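Local coordinates for dual specificity protein phosphatase 12 (Homo sapiens, PDB 4KI9) that removes phosphate from phosphotyrosine as well as phosphoserine and phosphothreonine residues of proteins, here represented by its catalytic domain, at residues G7-A13 and A84-H90; T28-D34 and W50-A56. The protein carries 2 engineered substitutions. All blocks are in the same frame, centred on the assembly; numbering follows the deposited sequence.

Interactions 1 and 2 are two strand pairings of the single mixed sheet at the heart of this dual specificity phosphatase catalytic domain, with centres about 9 Å apart. Across the sheet the strands run 8-11, 84-88, 27-34, 50-55, all parallel, so strands 84-88 and 27-34 are neighbours and join the two contacts through backbone bonds such as Leu-31 N to Leu-86 O (2.8 Å). In sequence, both strands of interaction 2 fall between the two strands of interaction 1. Strand 84-88 leads straight into the phosphate-binding loop, and Asp-34, in strand 27-34, lies beside it, an example of a catalytic site gathered at the C-terminal ends of a sheet's parallel strands.

Interaction 1: residues G7-A13 and A84-H90; sequences GLYFGGA and AVLVHSH. Engineered in segment 84-90: Ser-89 (natural residue Cys). With PO4 (phosphate ion), chain B.
Leu-8 and Val-85 run alongside each other from paired parallel strands, CD2 of the leucine 4.1 Å from CG1 of the valine, and Val-87 continues this tightly packed, buried apolar face. Phe-10 sets CB 3.3 Å from Val-87 O, but CG, between the backbone N and the carbonyl carbon (chi1 82°), carries the ring away from the partner strand. By contrast Tyr-9, on the reverse face, is partly exposed: Val-85 O lies in plane at the ring edge, and CB reaches Leu-86 CD1. The strand ladder, opened by Val-85 N to Gly-7 O at 2.8 Å, stretches to 3.3 Å between Ser-89 N and Gly-11 O. Beyond it, on the solvent side, exposed His-90 still offers O to Ala-13 N at 2.8 Å. The engineered Ser-89, replacing the predicted nucleophilic cysteine, makes a hydrogen bond from OG to phosphate O3 (2.7 Å). His-88 ND1 donates to Ser-89 O (3.2 Å) while NE2 is bonded to Thr-32 OG1; a leucine here has neither nitrogen, and would probably leave Ser-89 O and the Thr-32 hydroxyl without this partner. Helix 68-80 packs on Leu-8, Val-85 and Val-87 through Ile-75, helix 95-108 meets Phe-10 and Val-87, and strand 27-34 flanks strand 84-88.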
# COMPACT_ATOMS: atom_id res chain seq x y z
N GLY A 7 7.50 -12.78 3.88
CA GLY A 7 8.11 -11.53 4.31
C GLY A 7 7.25 -10.29 4.08
O GLY A 7 7.69 -9.17 4.32
N LEU A 8 6.02 -10.47 3.63
CA LEU A 8 5.17 -9.32 3.33
C LEU A 8 3.76 -9.48 3.93
O LEU A 8 3.01 -10.38 3.55
CB LEU A 8 5.10 -9.09 1.82
CG LEU A 8 4.81 -7.71 1.22
CD1 LEU A 8 3.76 -7.81 0.12
CD2 LEU A 8 4.43 -6.63 2.24
N TYR A 9 3.42 -8.59 4.85
CA TYR A 9 2.19 -8.71 5.63
C TYR A 9 1.37 -7.43 5.53
O TYR A 9 1.92 -6.35 5.30
CB TYR A 9 2.52 -8.98 7.11
CG TYR A 9 3.32 -10.25 7.38
CD1 TYR A 9 4.69 -10.30 7.16
CD2 TYR A 9 2.69 -11.38 7.88
CE1 TYR A 9 5.42 -11.46 7.42
CE2 TYR A 9 3.40 -12.54 8.13
CZ TYR A 9 4.76 -12.58 7.90
OH TYR A 9 5.44 -13.74 8.17
N PHE A 10 0.06 -7.54 5.69
CA PHE A 10 -0.78 -6.36 5.82
C PHE A 10 -1.86 -6.57 6.89
O PHE A 10 -2.20 -7.71 7.21
CB PHE A 10 -1.39 -5.92 4.48
CG PHE A 10 -2.63 -6.68 4.08
CD1 PHE A 10 -2.54 -7.89 3.42
CD2 PHE A 10 -3.89 -6.16 4.33
CE1 PHE A 10 -3.68 -8.59 3.04
CE2 PHE A 10 -5.04 -6.85 3.95
CZ PHE A 10 -4.93 -8.07 3.31
N GLY A 11 -2.36 -5.48 7.45
CA GLY A 11 -3.35 -5.58 8.50
C GLY A 11 -3.87 -4.21 8.91
O GLY A 11 -3.59 -3.22 8.25
N GLY A 12 -4.62 -4.17 10.01
CA GLY A 12 -5.18 -2.93 10.50
C GLY A 12 -4.48 -2.44 11.75
O GLY A 12 -3.35 -2.84 12.03
N ALA A 13 -5.14 -1.57 12.50
CA ALA A 13 -4.58 -1.00 13.72
C ALA A 13 -4.20 -2.08 14.73
O ALA A 13 -3.27 -1.88 15.52
CB ALA A 13 -5.56 -0.01 14.34
N ALA A 84 11.38 -8.38 6.78
CA ALA A 84 9.92 -8.58 6.71
C ALA A 84 9.20 -7.25 6.90
O ALA A 84 9.58 -6.44 7.76
CB ALA A 84 9.46 -9.58 7.76
N VAL A 85 8.15 -7.06 6.12
CA VAL A 85 7.44 -5.78 6.04
C VAL A 85 5.97 -5.89 6.46
O VAL A 85 5.27 -6.83 6.07
CB VAL A 85 7.48 -5.24 4.59
CG1 VAL A 85 6.63 -3.99 4.44
CG2 VAL A 85 8.90 -4.97 4.17
N LEU A 86 5.51 -4.94 7.26
CA LEU A 86 4.09 -4.79 7.55
C LEU A 86 3.58 -3.51 6.90
O LEU A 86 4.17 -2.45 7.07
CB LEU A 86 3.85 -4.70 9.06
CG LEU A 86 2.41 -4.36 9.47
CD1 LEU A 86 1.41 -5.44 9.03
CD2 LEU A 86 2.29 -4.09 10.97
N VAL A 87 2.49 -3.62 6.14
CA VAL A 87 1.79 -2.43 5.63
C VAL A 87 0.47 -2.38 6.35
O VAL A 87 -0.32 -3.34 6.28
CB VAL A 87 1.49 -2.53 4.12
CG1 VAL A 87 0.72 -1.30 3.66
CG2 VAL A 87 2.78 -2.68 3.32
N HIS A 88 0.20 -1.31 7.08
CA HIS A 88 -1.06 -1.25 7.82
C HIS A 88 -1.81 0.06 7.67
O HIS A 88 -1.20 1.13 7.48
CB HIS A 88 -0.84 -1.55 9.31
CG HIS A 88 -0.33 -0.37 10.09
ND1 HIS A 88 -1.16 0.47 10.78
CD2 HIS A 88 0.93 0.11 10.26
CE1 HIS A 88 -0.44 1.42 11.36
NE2 HIS A 88 0.83 1.22 11.06
N SER A 89 -3.13 -0.03 7.77
CA SER A 89 -4.02 1.13 7.85
C SER A 89 -4.77 1.06 9.19
O SER A 89 -4.25 0.53 10.16
CB SER A 89 -4.99 1.12 6.67
OG SER A 89 -5.54 -0.17 6.45
N HIS A 90 -5.99 1.59 9.24
CA HIS A 90 -6.79 1.46 10.46
C HIS A 90 -7.60 0.16 10.49
O HIS A 90 -7.56 -0.59 11.46
CB HIS A 90 -7.70 2.66 10.69
CG HIS A 90 -8.48 2.58 11.98
ND1 HIS A 90 -9.84 2.36 12.02
CD2 HIS A 90 -8.07 2.67 13.27
CE1 HIS A 90 -10.24 2.32 13.28
NE2 HIS A 90 -9.19 2.50 14.05
P PO4 B . -8.71 1.41 6.00
O1 PO4 B . -8.43 1.92 7.39
O2 PO4 B . -8.17 2.39 4.98
O3 PO4 B . -8.12 0.04 5.80
O4 PO4 B . -10.21 1.34 5.79

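Interaction 2: residues T28-D34 and W50-A56; sequences TAVLTVD and WRLFVPA
Phe-53 meets Thr-32 across the contact, ring atom CD2 lying 3.9 Å from the methyl CG2. Its CG is anti to the backbone N (chi1 172°), which leans the ring toward the partner strand, CE2 3.4 Å from Asp-34 O. One ring face is taken by its own strand, with Pro-55 N 3.9 Å above the plane and over the centre. At the Arg-51 guanidinium a water lies in plane at the edge, accepting from NH1 at 3.2 Å. The same water donates to Val-30 O and is hydrogen-bonded to Thr-32 OG1 (2.7 Å), a buried hydroxyl that is also hydrogen-bonded to His-88 NE2 of strand 84-88. Phe-53 and Arg-51 share the face of Val-30 and Thr-32, and Arg-51 runs alongside Val-30. Trp-50 is on the other face; its ring takes Thr-28 O at its edge, in plane, with CE3 as the nearest ring atom, and Arg-83 adds a cation-pi contact.

The rest of that second face is aliphatic. Leu-31 and Leu-52 run side by side, CD1 of the first 4.0 Å from CD2 of the second, and the other branch of Leu-31 reaches Val-54. Helix 68-80 packs against this face, with Phe-74 on Ala-29 and Leu-52.

Between the two faces runs a parallel ladder, whose bond from Val-54 N to Thr-32 O (2.8 Å) is nearly straight at 174°. Asp-34 N to Val-54 O is weak; Ala-56 N approaches Asp-34 O from above the carbonyl plane. Chemically, the contact divides into a face of aliphatic side chains under helix 68-80 and a mixed face where a water bridges Arg-51, Val-30 O and Thr-32. Ala-56 O accepts a bond from Arg-95, a substrate-binding residue, consistent with this strand pair helping to position that guanidinium for phosphate.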
# COMPACT_ATOMS: atom_id res chain seq x y z
N THR A 28 10.63 -5.79 10.59
CA THR A 28 11.48 -4.67 10.98
C THR A 28 11.30 -3.48 10.06
O THR A 28 12.07 -2.52 10.13
CB THR A 28 12.97 -5.05 11.01
OG1 THR A 28 13.38 -5.52 9.72
CG2 THR A 28 13.23 -6.13 12.07
N ALA A 29 10.28 -3.54 9.20
CA ALA A 29 9.93 -2.41 8.34
C ALA A 29 8.42 -2.25 8.34
O ALA A 29 7.69 -3.19 8.06
CB ALA A 29 10.47 -2.61 6.93
N VAL A 30 7.95 -1.05 8.67
CA VAL A 30 6.52 -0.83 8.79
C VAL A 30 6.08 0.39 8.00
O VAL A 30 6.59 1.49 8.22
CB VAL A 30 6.09 -0.66 10.27
CG1 VAL A 30 4.59 -0.33 10.35
CG2 VAL A 30 6.40 -1.93 11.07
N LEU A 31 5.18 0.17 7.06
CA LEU A 31 4.60 1.27 6.30
C LEU A 31 3.22 1.51 6.86
O LEU A 31 2.33 0.67 6.75
CB LEU A 31 4.51 0.92 4.81
CG LEU A 31 4.21 2.09 3.85
CD1 LEU A 31 4.57 1.66 2.43
CD2 LEU A 31 2.76 2.55 3.88
N THR A 32 3.05 2.68 7.46
CA THR A 32 1.76 3.14 7.96
C THR A 32 1.10 4.03 6.91
O THR A 32 1.65 5.05 6.50
CB THR A 32 1.93 3.93 9.26
OG1 THR A 32 2.60 3.12 10.24
CG2 THR A 32 0.58 4.40 9.79
N VAL A 33 -0.09 3.64 6.45
CA VAL A 33 -0.88 4.50 5.58
C VAL A 33 -2.20 4.77 6.29
O VAL A 33 -3.08 3.92 6.33
CB VAL A 33 -1.04 3.91 4.14
CG1 VAL A 33 -1.47 2.43 4.19
CG2 VAL A 33 -1.99 4.75 3.31
N ASP A 34 -2.31 5.94 6.90
CA ASP A 34 -3.35 6.20 7.88
C ASP A 34 -3.36 7.69 8.16
O ASP A 34 -2.53 8.43 7.61
CB ASP A 34 -3.03 5.42 9.15
CG ASP A 34 -4.26 4.98 9.92
OD1 ASP A 34 -5.31 5.63 9.79
OD2 ASP A 34 -4.17 3.98 10.66
N TRP A 50 12.75 0.29 10.49
CA TRP A 50 12.52 1.28 9.44
C TRP A 50 11.02 1.54 9.29
O TRP A 50 10.23 0.60 9.33
CB TRP A 50 13.05 0.78 8.09
CG TRP A 50 14.54 0.73 7.98
CD1 TRP A 50 15.35 1.64 7.35
CD2 TRP A 50 15.41 -0.30 8.49
NE1 TRP A 50 16.67 1.25 7.45
CE2 TRP A 50 16.73 0.07 8.14
CE3 TRP A 50 15.20 -1.47 9.21
CZ2 TRP A 50 17.83 -0.71 8.49
CZ3 TRP A 50 16.29 -2.25 9.55
CH2 TRP A 50 17.59 -1.86 9.20
N ARG A 51 10.64 2.80 9.08
CA ARG A 51 9.24 3.14 8.90
C ARG A 51 9.06 4.11 7.75
O ARG A 51 9.95 4.89 7.43
CB ARG A 51 8.67 3.79 10.17
CG ARG A 51 8.52 2.85 11.39
CD ARG A 51 8.05 3.64 12.62
NE ARG A 51 7.90 2.82 13.82
CZ ARG A 51 6.77 2.20 14.16
NH1 ARG A 51 5.71 2.28 13.37
NH2 ARG A 51 6.71 1.48 15.27
N LEU A 52 7.89 4.04 7.13
CA LEU A 52 7.44 5.07 6.21
C LEU A 52 5.99 5.40 6.57
O LEU A 52 5.12 4.51 6.62
CB LEU A 52 7.53 4.60 4.75
CG LEU A 52 6.86 5.55 3.75
CD1 LEU A 52 7.55 6.90 3.72
CD2 LEU A 52 6.82 4.94 2.36
N PHE A 53 5.73 6.67 6.83
CA PHE A 53 4.37 7.11 7.09
C PHE A 53 3.79 7.83 5.87
O PHE A 53 4.37 8.79 5.39
CB PHE A 53 4.35 8.01 8.33
CG PHE A 53 3.01 8.68 8.56
CD1 PHE A 53 2.92 10.05 8.68
CD2 PHE A 53 1.86 7.92 8.68
CE1 PHE A 53 1.69 10.66 8.89
CE2 PHE A 53 0.63 8.52 8.88
CZ PHE A 53 0.54 9.90 8.99
N VAL A 54 2.65 7.36 5.38
CA VAL A 54 1.98 7.97 4.24
C VAL A 54 0.63 8.48 4.74
O VAL A 54 -0.30 7.70 4.94
CB VAL A 54 1.77 6.95 3.08
CG1 VAL A 54 0.91 7.55 1.96
CG2 VAL A 54 3.16 6.48 2.51
N PRO A 55 0.55 9.79 5.02
CA PRO A 55 -0.67 10.35 5.62
C PRO A 55 -1.78 10.35 4.60
O PRO A 55 -1.59 10.86 3.50
CB PRO A 55 -0.26 11.78 6.00
CG PRO A 55 0.89 12.10 5.10
CD PRO A 55 1.62 10.80 4.89
N ALA A 56 -2.90 9.75 4.95
CA ALA A 56 -3.99 9.57 4.00
C ALA A 56 -5.27 9.20 4.74
O ALA A 56 -5.25 8.38 5.66
CB ALA A 56 -3.64 8.50 3.00
O HOH W 1 5.27 3.15 10.36